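Local coordinates for bacteriocin (Pseudomonas syringae pv. tomato, PDB 4FZL), which probably kills related bacteria by degrading the cell-wall precursor lipid II, as a calcium-binding phosphatase of the colicin M family, at residues 109-114 against 225-230; 117-122 against 152-157; 163-168 against 193-198. One frame throughout, in Å; residues are numbered along the deposited sequence.

Interaction 1 (109-114 against 225-230)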
loop_
_atom_site.group_PDB
_atom_site.type_symbol
_atom_site.label_atom_id
_atom_site.label_comp_id
_atom_site.label_asym_id
_atom_site.label_seq_id
_atom_site.Cartn_x
_atom_site.Cartn_y
_atom_site.Cartn_z
ATOM N N GLY A 109 -15.062 1.228 -6.173
ATOM C CA GLY A 109 -14.757 2.638 -5.947
ATOM C C GLY A 109 -14.773 3.023 -4.470
ATOM O O GLY A 109 -14.625 4.189 -4.136
ATOM N N ALA A 110 -14.947 2.078 -3.568
ATOM C CA ALA A 110 -14.974 2.399 -2.121
ATOM C C ALA A 110 -13.623 2.944 -1.697
ATOM O O ALA A 110 -12.599 2.486 -2.197
ATOM C CB ALA A 110 -15.303 1.152 -1.288
ATOM N N PRO A 111 -13.581 3.927 -0.787
ATOM C CA PRO A 111 -12.256 4.283 -0.250
ATOM C C PRO A 111 -11.561 3.114 0.465
ATOM O O PRO A 111 -12.254 2.221 0.978
ATOM C CB PRO A 111 -12.567 5.377 0.777
ATOM C CG PRO A 111 -13.982 5.777 0.565
ATOM C CD PRO A 111 -14.671 4.655 -0.137
ATOM N N LEU A 112 -10.207 3.110 0.552
ATOM C CA LEU A 112 -9.384 2.066 1.191
ATOM C C LEU A 112 -8.558 2.900 2.204
ATOM O O LEU A 112 -8.288 4.120 1.997
ATOM C CB LEU A 112 -8.496 1.406 0.034
ATOM C CG LEU A 112 -7.303 0.538 0.077
ATOM C CD1 LEU A 112 -7.737 -0.741 0.729
ATOM C CD2 LEU A 112 -6.794 0.128 -1.285
ATOM N N THR A 113 -8.143 2.269 3.291
ATOM C CA THR A 113 -7.289 2.888 4.309
ATOM C C THR A 113 -5.905 2.345 4.264
ATOM O O THR A 113 -5.748 1.129 4.187
ATOM C CB THR A 113 -7.897 2.737 5.698
ATOM O OG1 THR A 113 -9.199 3.333 5.677
ATOM C CG2 THR A 113 -7.000 3.347 6.769
ATOM N N PHE A 114 -4.897 3.214 4.275
ATOM C CA PHE A 114 -3.501 2.861 4.335
ATOM C C PHE A 114 -2.930 3.579 5.556
ATOM O O PHE A 114 -2.525 4.690 5.461
ATOM C CB PHE A 114 -2.726 3.262 3.076
ATOM C CG PHE A 114 -1.416 2.524 2.867
ATOM C CD1 PHE A 114 -0.792 1.777 3.825
ATOM C CD2 PHE A 114 -0.772 2.617 1.678
ATOM C CE1 PHE A 114 0.376 1.112 3.585
ATOM C CE2 PHE A 114 0.437 2.016 1.437
ATOM C CZ PHE A 114 1.017 1.253 2.414
ATOM N N SER A 225 -10.125 6.498 -3.656
ATOM C CA SER A 225 -9.346 7.315 -2.720
ATOM C C SER A 225 -8.679 6.355 -1.739
ATOM O O SER A 225 -9.311 5.472 -1.182
ATOM C CB SER A 225 -10.305 8.332 -2.059
ATOM O OG SER A 225 -9.659 8.997 -0.982
ATOM N N ILE A 226 -7.404 6.649 -1.430
ATOM C CA ILE A 226 -6.675 6.004 -0.397
ATOM C C ILE A 226 -6.531 7.047 0.732
ATOM O O ILE A 226 -5.861 8.086 0.587
ATOM C CB ILE A 226 -5.305 5.449 -0.854
ATOM C CG1 ILE A 226 -5.492 4.385 -1.944
ATOM C CG2 ILE A 226 -4.523 4.828 0.321
ATOM C CD1 ILE A 226 -4.251 3.647 -2.341
ATOM N N GLU A 227 -7.120 6.719 1.891
ATOM C CA GLU A 227 -7.006 7.536 3.093
ATOM C C GLU A 227 -5.795 7.123 3.845
ATOM O O GLU A 227 -5.551 5.915 3.962
ATOM C CB GLU A 227 -8.264 7.401 3.950
ATOM C CG GLU A 227 -9.476 7.823 3.205
ATOM C CD GLU A 227 -10.769 7.832 3.974
ATOM O OE1 GLU A 227 -10.799 7.435 5.138
ATOM O OE2 GLU A 227 -11.741 8.322 3.393
ATOM N N ILE A 228 -5.016 8.079 4.339
ATOM C CA ILE A 228 -3.724 7.780 4.942
ATOM C C ILE A 228 -3.720 8.410 6.375
ATOM O O ILE A 228 -3.066 9.416 6.615
ATOM C CB ILE A 228 -2.541 8.288 4.125
ATOM C CG1 ILE A 228 -2.609 7.824 2.715
ATOM C CG2 ILE A 228 -1.260 7.814 4.775
ATOM C CD1 ILE A 228 -1.500 8.364 1.773
ATOM N N PRO A 229 -4.567 7.811 7.278
ATOM C CA PRO A 229 -4.823 8.454 8.542
ATOM C C PRO A 229 -3.673 8.300 9.515
ATOM O O PRO A 229 -2.893 7.372 9.363
ATOM C CB PRO A 229 -6.096 7.722 9.053
ATOM C CG PRO A 229 -5.862 6.291 8.564
ATOM C CD PRO A 229 -5.287 6.517 7.166
ATOM N N GLY A 230 -3.616 9.187 10.536
ATOM C CA GLY A 230 -2.700 9.062 11.650
ATOM C C GLY A 230 -1.591 10.098 11.580
ATOM O O GLY A 230 -1.463 10.840 10.640
HETATM O O HOH W 1 -12.902 6.159 -3.126
HETATM O O HOH W 2 -9.384 5.727 6.910
#
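Ser-225 starts the pairing through its carbonyl: Ser-225 O accepts from Leu-112 N at 3.1 Å, while Pro-111 CA makes a CA-H...O contact with the same oxygen. A water extends the ladder beyond this end, donating to Gly-109 O and accepting from Ser-225 N. Ile-226 stands opposite Leu-112 in a parallel bridge, and the side chains of both go to the same face of the sheet. With Ile-226 CG1 beside the backbone N (chi1 -62°), CG2 is anti to that N and packs against Phe-114 CB at 3.6 Å. Glu-227 is bonded at both ends of its backbone: Glu-227 N donates to Leu-112 O (2.9 Å), and Glu-227 O receives Phe-114 N (2.8 Å) almost straight, with 173° at the hydrogen. These two bonds flank Thr-113, as expected for parallel strands. The extended Glu-227 chain stands out from the sheet face it shares with Thr-113, its OE2 4.0 Å from Pro-111 CB, while OE1 accepts from a second water that is also hydrogen-bonded to Thr-113 OG1. At Ile-228, CG2 lies 3.4 Å from Phe-114 O, and the CA adds another CA-H...O contact to that carbonyl. Pro-229 closes the row, its ring carbons CG and CD against Thr-113 CG2, the two side chains crossing at about a right angle. The paired strands 112-113 and 224-227 continue into a mixed sheet, where Ile-226 bonds through its backbone to Asp-195 of strand 184-197. Helix 159-165 covers the face bearing Ile-226, and Phe-114 also packs on it through Ser-161 and Leu-165.

Interaction 2 (117-122 against 152-157). With EDO (1,2-ethanediol), chain K; EDO (1,2-ethanediol), chain H.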
loop_
_atom_site.group_PDB
_atom_site.type_symbol
_atom_site.label_atom_id
_atom_site.label_comp_id
_atom_site.label_asym_id
_atom_site.label_seq_id
_atom_site.Cartn_x
_atom_site.Cartn_y
_atom_site.Cartn_z
ATOM N N GLN A 117 1.341 4.697 9.586
ATOM C CA GLN A 117 2.405 3.918 10.148
ATOM C C GLN A 117 2.777 2.623 9.348
ATOM O O GLN A 117 3.841 2.085 9.482
ATOM C CB GLN A 117 2.092 3.633 11.621
ATOM C CG GLN A 117 0.982 2.645 11.805
ATOM C CD GLN A 117 -0.411 3.255 11.952
ATOM O OE1 GLN A 117 -0.654 4.380 11.539
ATOM N NE2 GLN A 117 -1.325 2.496 12.564
ATOM N N ASN A 118 1.868 2.206 8.444
ATOM C CA ASN A 118 2.095 1.070 7.582
ATOM C C ASN A 118 2.829 1.393 6.286
ATOM O O ASN A 118 3.322 0.459 5.630
ATOM C CB ASN A 118 0.815 0.350 7.211
ATOM C CG ASN A 118 0.094 -0.282 8.404
ATOM O OD1 ASN A 118 0.560 -0.184 9.532
ATOM N ND2 ASN A 118 -1.115 -0.841 8.154
ATOM N N VAL A 119 2.999 2.663 5.976
ATOM C CA VAL A 119 3.556 3.029 4.694
ATOM C C VAL A 119 5.067 2.784 4.644
ATOM O O VAL A 119 5.604 2.411 3.614
ATOM C CB VAL A 119 3.219 4.494 4.408
ATOM C CG1 VAL A 119 3.942 4.993 3.121
ATOM C CG2 VAL A 119 1.681 4.667 4.316
ATOM N N GLY A 120 5.733 2.979 5.775
ATOM C CA GLY A 120 7.209 2.831 5.816
ATOM C C GLY A 120 8.011 4.101 5.630
ATOM O O GLY A 120 9.165 4.056 5.153
ATOM N N LEU A 121 7.355 5.215 5.879
ATOM C CA LEU A 121 7.995 6.501 5.728
ATOM C C LEU A 121 9.198 6.560 6.723
ATOM O O LEU A 121 9.079 6.188 7.916
ATOM C CB LEU A 121 7.012 7.633 6.014
ATOM C CG LEU A 121 5.908 7.762 4.979
ATOM C CD1 LEU A 121 4.909 8.747 5.476
ATOM C CD2 LEU A 121 6.421 8.041 3.582
ATOM N N ASN A 122 10.228 7.232 6.276
ATOM C CA ASN A 122 11.384 7.556 7.107
ATOM C C ASN A 122 11.893 8.946 6.661
ATOM O O ASN A 122 12.929 9.089 6.046
ATOM C CB ASN A 122 12.396 6.402 7.055
ATOM C CG ASN A 122 13.530 6.591 8.020
ATOM O OD1 ASN A 122 13.402 7.242 9.084
ATOM N ND2 ASN A 122 14.638 5.910 7.725
ATOM N N TYR A 152 6.168 14.161 -1.621
ATOM C CA TYR A 152 7.122 13.171 -1.201
ATOM C C TYR A 152 7.021 11.930 -2.069
ATOM O O TYR A 152 5.977 11.355 -2.206
ATOM C CB TYR A 152 6.868 12.775 0.249
ATOM C CG TYR A 152 8.013 12.054 0.939
ATOM C CD1 TYR A 152 9.150 12.751 1.376
ATOM C CD2 TYR A 152 7.963 10.690 1.148
ATOM C CE1 TYR A 152 10.179 12.086 2.013
ATOM C CE2 TYR A 152 8.977 10.031 1.795
ATOM C CZ TYR A 152 10.093 10.745 2.196
ATOM O OH TYR A 152 11.113 10.136 2.850
ATOM N N ASP A 153 8.174 11.502 -2.576
ATOM C CA ASP A 153 8.276 10.288 -3.383
ATOM C C ASP A 153 8.504 9.153 -2.394
ATOM O O ASP A 153 9.600 8.952 -1.807
ATOM C CB ASP A 153 9.411 10.435 -4.378
ATOM C CG ASP A 153 9.561 9.240 -5.310
ATOM O OD1 ASP A 153 9.192 8.109 -4.934
ATOM O OD2 ASP A 153 10.019 9.469 -6.441
ATOM N N VAL A 154 7.469 8.354 -2.226
ATOM C CA VAL A 154 7.462 7.343 -1.251
ATOM C C VAL A 154 8.574 6.297 -1.515
ATOM O O VAL A 154 9.044 5.589 -0.640
ATOM C CB VAL A 154 6.041 6.713 -1.293
ATOM C CG1 VAL A 154 6.039 5.534 -0.497
ATOM C CG2 VAL A 154 5.029 7.722 -0.832
ATOM N N GLY A 155 8.975 6.240 -2.793
ATOM C CA GLY A 155 10.074 5.418 -3.168
ATOM C C GLY A 155 11.383 5.781 -2.536
ATOM O O GLY A 155 12.245 4.929 -2.500
ATOM N N LYS A 156 11.544 7.045 -2.083
ATOM C CA LYS A 156 12.713 7.457 -1.220
ATOM C C LYS A 156 12.870 6.466 -0.089
ATOM O O LYS A 156 13.998 6.183 0.369
ATOM C CB LYS A 156 12.518 8.877 -0.642
ATOM C CG LYS A 156 13.611 9.411 0.301
ATOM C CD LYS A 156 14.771 10.007 -0.445
ATOM C CE LYS A 156 15.715 10.806 0.445
ATOM N NZ LYS A 156 16.937 11.198 -0.324
ATOM N N ASP A 157 11.744 5.922 0.418
ATOM C CA ASP A 157 11.732 4.979 1.592
ATOM C C ASP A 157 11.278 3.597 1.350
ATOM O O ASP A 157 11.829 2.667 1.964
ATOM C CB ASP A 157 10.861 5.570 2.716
ATOM C CG ASP A 157 11.399 6.871 3.153
ATOM O OD1 ASP A 157 10.579 7.764 3.499
ATOM O OD2 ASP A 157 12.674 6.949 3.052
HETATM C C1 EDO K . 12.300 13.201 -0.760
HETATM O O1 EDO K . 12.027 14.602 -0.786
HETATM C C2 EDO K . 11.161 12.473 -1.500
HETATM O O2 EDO K . 10.520 13.223 -2.472
HETATM C C1 EDO H . 16.152 11.281 9.270
HETATM O O1 EDO H . 16.620 10.163 8.493
HETATM C C2 EDO H . 14.888 10.798 9.953
HETATM O O2 EDO H . 15.057 9.352 9.902
HETATM O O HOH W 3 14.432 9.254 3.557
#
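Leu-121 and Asp-157 bring their CA atoms to 5.8 Å where one chain leaves helix 116-119 through Gly-120, with positive phi, and the other has curled out of its strand through helical backbone angles. Asp-157 CG lies beside its backbone N, anti to the carbonyl carbon (chi1 -60°), which puts OD1 at Asn-122 N. Asn-122 N reaches Asp-157 OD1 at 2.8 Å, nearly straight at 164° but from above the carboxylate plane. Tyr-152 OH donates to the same Asp-157 OD1 at 2.5 Å, on the syn side and from the opposite face, lying closer to that plane. Two donors on opposite faces limit how far the carboxylate can rotate. A water donates to both Asp-157 OD2 and Asn-122 O. Nearer the backbone, Asp-157 CB packs 3.3 Å from Gly-120 O. Beside it lies an apolar patch: Leu-121 CD2 approaches Tyr-152 CE2 obliquely at 3.7 Å, the two side chains sliding past each other in opposite directions, and Val-119 CG1 meets Val-154 CG1 at 4.2 Å. An ethanediol, probably from the crystallisation liquor, lies over one face of the Tyr-152 ring. The turn itself begins with an Asx turn, Asp-153 OD1 accepting from Gly-155 N. Tyr-152 is backbone-bonded to Ile-168 of strand 167-178, whose Leu-170 touches both Tyr-152 and Leu-121, and Val-119 O accepts a hydrogen bond from Ser-161 of helix 159-165.

Interaction 3 (163-168 against 193-198). With CA (calcium ion), chain C.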
loop_
_atom_site.group_PDB
_atom_site.type_symbol
_atom_site.label_atom_id
_atom_site.label_comp_id
_atom_site.label_asym_id
_atom_site.label_seq_id
_atom_site.Cartn_x
_atom_site.Cartn_y
_atom_site.Cartn_z
ATOM N N LEU A 163 4.652 1.610 -5.221
ATOM C CA LEU A 163 3.847 0.953 -6.248
ATOM C C LEU A 163 2.388 1.265 -6.076
ATOM O O LEU A 163 1.632 1.384 -7.067
ATOM C CB LEU A 163 4.058 -0.555 -6.182
ATOM C CG LEU A 163 5.384 -1.098 -6.678
ATOM C CD1 LEU A 163 5.650 -2.566 -6.401
ATOM C CD2 LEU A 163 5.634 -0.696 -8.150
ATOM N N THR A 164 1.982 1.467 -4.823
ATOM C CA THR A 164 0.595 1.730 -4.496
ATOM C C THR A 164 0.287 3.238 -4.537
ATOM O O THR A 164 -0.754 3.632 -5.065
ATOM C CB THR A 164 0.295 1.205 -3.080
ATOM O OG1 THR A 164 0.516 -0.230 -3.050
ATOM C CG2 THR A 164 -1.100 1.588 -2.667
ATOM N N LEU A 165 1.180 4.062 -3.987
ATOM C CA LEU A 165 0.941 5.510 -3.755
ATOM C C LEU A 165 1.622 6.482 -4.734
ATOM O O LEU A 165 1.189 7.626 -4.912
ATOM C CB LEU A 165 1.475 5.869 -2.365
ATOM C CG LEU A 165 0.682 5.208 -1.212
ATOM C CD1 LEU A 165 1.348 5.538 0.117
ATOM C CD2 LEU A 165 -0.811 5.602 -1.246
ATOM N N GLY A 166 2.772 6.069 -5.296
ATOM C CA GLY A 166 3.540 6.989 -6.092
ATOM C C GLY A 166 4.052 8.163 -5.229
ATOM O O GLY A 166 4.695 7.958 -4.173
ATOM N N ASN A 167 3.805 9.393 -5.669
ATOM C CA ASN A 167 4.038 10.546 -4.815
ATOM C C ASN A 167 2.814 10.798 -3.959
ATOM O O ASN A 167 1.743 10.463 -4.352
ATOM C CB ASN A 167 4.312 11.799 -5.653
ATOM C CG ASN A 167 5.543 11.651 -6.511
ATOM O OD1 ASN A 167 6.559 11.033 -6.092
ATOM N ND2 ASN A 167 5.481 12.177 -7.717
ATOM N N ILE A 168 3.042 11.310 -2.768
ATOM C CA ILE A 168 1.964 11.738 -1.917
ATOM C C ILE A 168 2.320 13.123 -1.413
ATOM O O ILE A 168 3.399 13.635 -1.664
ATOM C CB ILE A 168 1.786 10.743 -0.759
ATOM C CG1 ILE A 168 2.987 10.596 0.163
ATOM C CG2 ILE A 168 1.326 9.376 -1.230
ATOM C CD1 ILE A 168 2.788 9.723 1.374
ATOM N N PHE A 193 -1.982 13.543 3.295
ATOM C CA PHE A 193 -3.202 13.790 2.589
ATOM C C PHE A 193 -3.691 12.543 1.843
ATOM O O PHE A 193 -2.888 11.706 1.392
ATOM C CB PHE A 193 -2.967 14.937 1.620
ATOM C CG PHE A 193 -2.715 16.241 2.298
ATOM C CD1 PHE A 193 -1.445 16.630 2.656
ATOM C CD2 PHE A 193 -3.750 17.124 2.482
ATOM C CE1 PHE A 193 -1.191 17.829 3.271
ATOM C CE2 PHE A 193 -3.514 18.324 3.132
ATOM C CZ PHE A 193 -2.239 18.674 3.526
ATOM N N ASN A 194 -5.011 12.471 1.634
ATOM C CA ASN A 194 -5.565 11.339 0.869
ATOM C C ASN A 194 -4.913 11.316 -0.540
ATOM O O ASN A 194 -4.580 12.378 -1.113
ATOM C CB ASN A 194 -7.065 11.517 0.695
ATOM C CG ASN A 194 -7.823 11.427 2.000
ATOM O OD1 ASN A 194 -7.340 11.006 3.030
ATOM N ND2 ASN A 194 -9.080 11.838 1.935
ATOM N N ASP A 195 -4.807 10.122 -1.111
ATOM C CA ASP A 195 -4.151 9.898 -2.427
ATOM C C ASP A 195 -5.134 9.201 -3.369
ATOM O O ASP A 195 -5.776 8.221 -3.002
ATOM C CB ASP A 195 -2.911 9.101 -2.231
ATOM C CG ASP A 195 -1.903 9.228 -3.405
ATOM O OD1 ASP A 195 -1.330 10.327 -3.701
ATOM O OD2 ASP A 195 -1.588 8.166 -3.983
ATOM N N VAL A 196 -5.239 9.705 -4.591
ATOM C CA VAL A 196 -6.110 9.075 -5.562
ATOM C C VAL A 196 -5.369 7.918 -6.227
ATOM O O VAL A 196 -4.244 8.116 -6.775
ATOM C CB VAL A 196 -6.583 10.034 -6.567
ATOM C CG1 VAL A 196 -7.318 9.347 -7.756
ATOM C CG2 VAL A 196 -7.448 11.041 -5.801
ATOM N N TYR A 197 -5.992 6.725 -6.181
ATOM C CA TYR A 197 -5.476 5.568 -6.870
ATOM C C TYR A 197 -6.142 5.475 -8.259
ATOM O O TYR A 197 -7.320 5.207 -8.355
ATOM C CB TYR A 197 -5.773 4.299 -6.069
ATOM C CG TYR A 197 -5.162 3.065 -6.636
ATOM C CD1 TYR A 197 -3.875 2.705 -6.278
ATOM C CD2 TYR A 197 -5.814 2.290 -7.534
ATOM C CE1 TYR A 197 -3.285 1.497 -6.639
ATOM C CE2 TYR A 197 -5.248 1.162 -8.038
ATOM C CZ TYR A 197 -3.997 0.730 -7.575
ATOM O OH TYR A 197 -3.465 -0.377 -8.103
ATOM N N ASP A 198 -5.381 5.759 -9.295
ATOM C CA ASP A 198 -5.848 5.564 -10.679
ATOM C C ASP A 198 -5.714 4.107 -11.069
ATOM O O ASP A 198 -4.589 3.573 -11.144
ATOM C CB ASP A 198 -5.033 6.441 -11.630
ATOM C CG ASP A 198 -5.556 6.409 -13.085
ATOM O OD1 ASP A 198 -5.113 7.296 -13.826
ATOM O OD2 ASP A 198 -6.355 5.504 -13.480
HETATM CA CA CA C . -0.055 9.381 -5.487
HETATM O O HOH W 4 -1.987 5.938 -6.050
HETATM O O HOH W 5 1.416 9.450 -7.485
HETATM O O HOH W 6 -0.831 7.877 -6.576
#
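Asp-195 turns its carboxylate toward Leu-165 and Asn-167 with CG anti to the backbone N (chi1 -160°), and chi2 of 65° then presents both oxygens to one calcium ion. On the other segment, Ile-168 holds CG1 between its N and carbonyl carbon (chi1 61°), which places CG2 beside the N, against Asp-195 OD1. The grip on the metal is bidentate: Asp-195 OD1 is 2.4 Å and Asp-195 OD2 2.5 Å from the calcium. Two backbone carbonyls join them, Leu-165 O at 2.2 Å and Asn-167 O at 2.4 Å from the ion. Gly-166 lies between these carbonyls with positive phi, at the point where the chain quits the helix. The carbonyl and carboxylate oxygens come close, Leu-165 O to Asp-195 OD2 at 3.0 Å and Asn-167 O to Asp-195 OD1 at 3.1 Å. Neither pair has a proton to share; the shared cation accounts for the approach. Two waters and two further atoms from elsewhere in the structure bring the coordination to eight. Carbon backs the carboxylate, Leu-165 CD2 standing 3.8 Å from Asp-195 OD2 and crossing that side chain at a slant. Farther along, Thr-164 O faces the edge of the Tyr-197 ring, 3.5 Å from CD1, and a water lies within bonding range of both Thr-164 O and Asp-195 OD2, though with more acceptors around it than protons. The Tyr-197 ring also meets those of Tyr-224 and His-204. Unlike an EF-hand, which draws its protein ligands from one continuous loop, this calcium site ties the junction of helix 159-165 and strand 167-178 to strand 184-197, the other arm of the same beta hairpin.

Interaction 3 carries the calcium, and the other two contacts border it through neighbouring strands of the same sheet. Interaction 1 lies 10 Å from it between centres and is joined by Ile-226 N to Asp-195 O at 2.8 Å; the Ile-228 side chain is about 7 Å from the ion. Interaction 2, 11 Å from interaction 3 between centres, is attached by Tyr-152 N to Ile-168 O, also 2.8 Å, and Val-154 CG2 packs 3.4 Å from Gly-166 O. Interactions 1 and 2 are farther apart, 16 Å between centres, yet Phe-114 CD1 touches Val-119 CG2 at 3.8 Å. Phe-114 and Val-119 both pack on Leu-165, whose carbonyl binds the calcium.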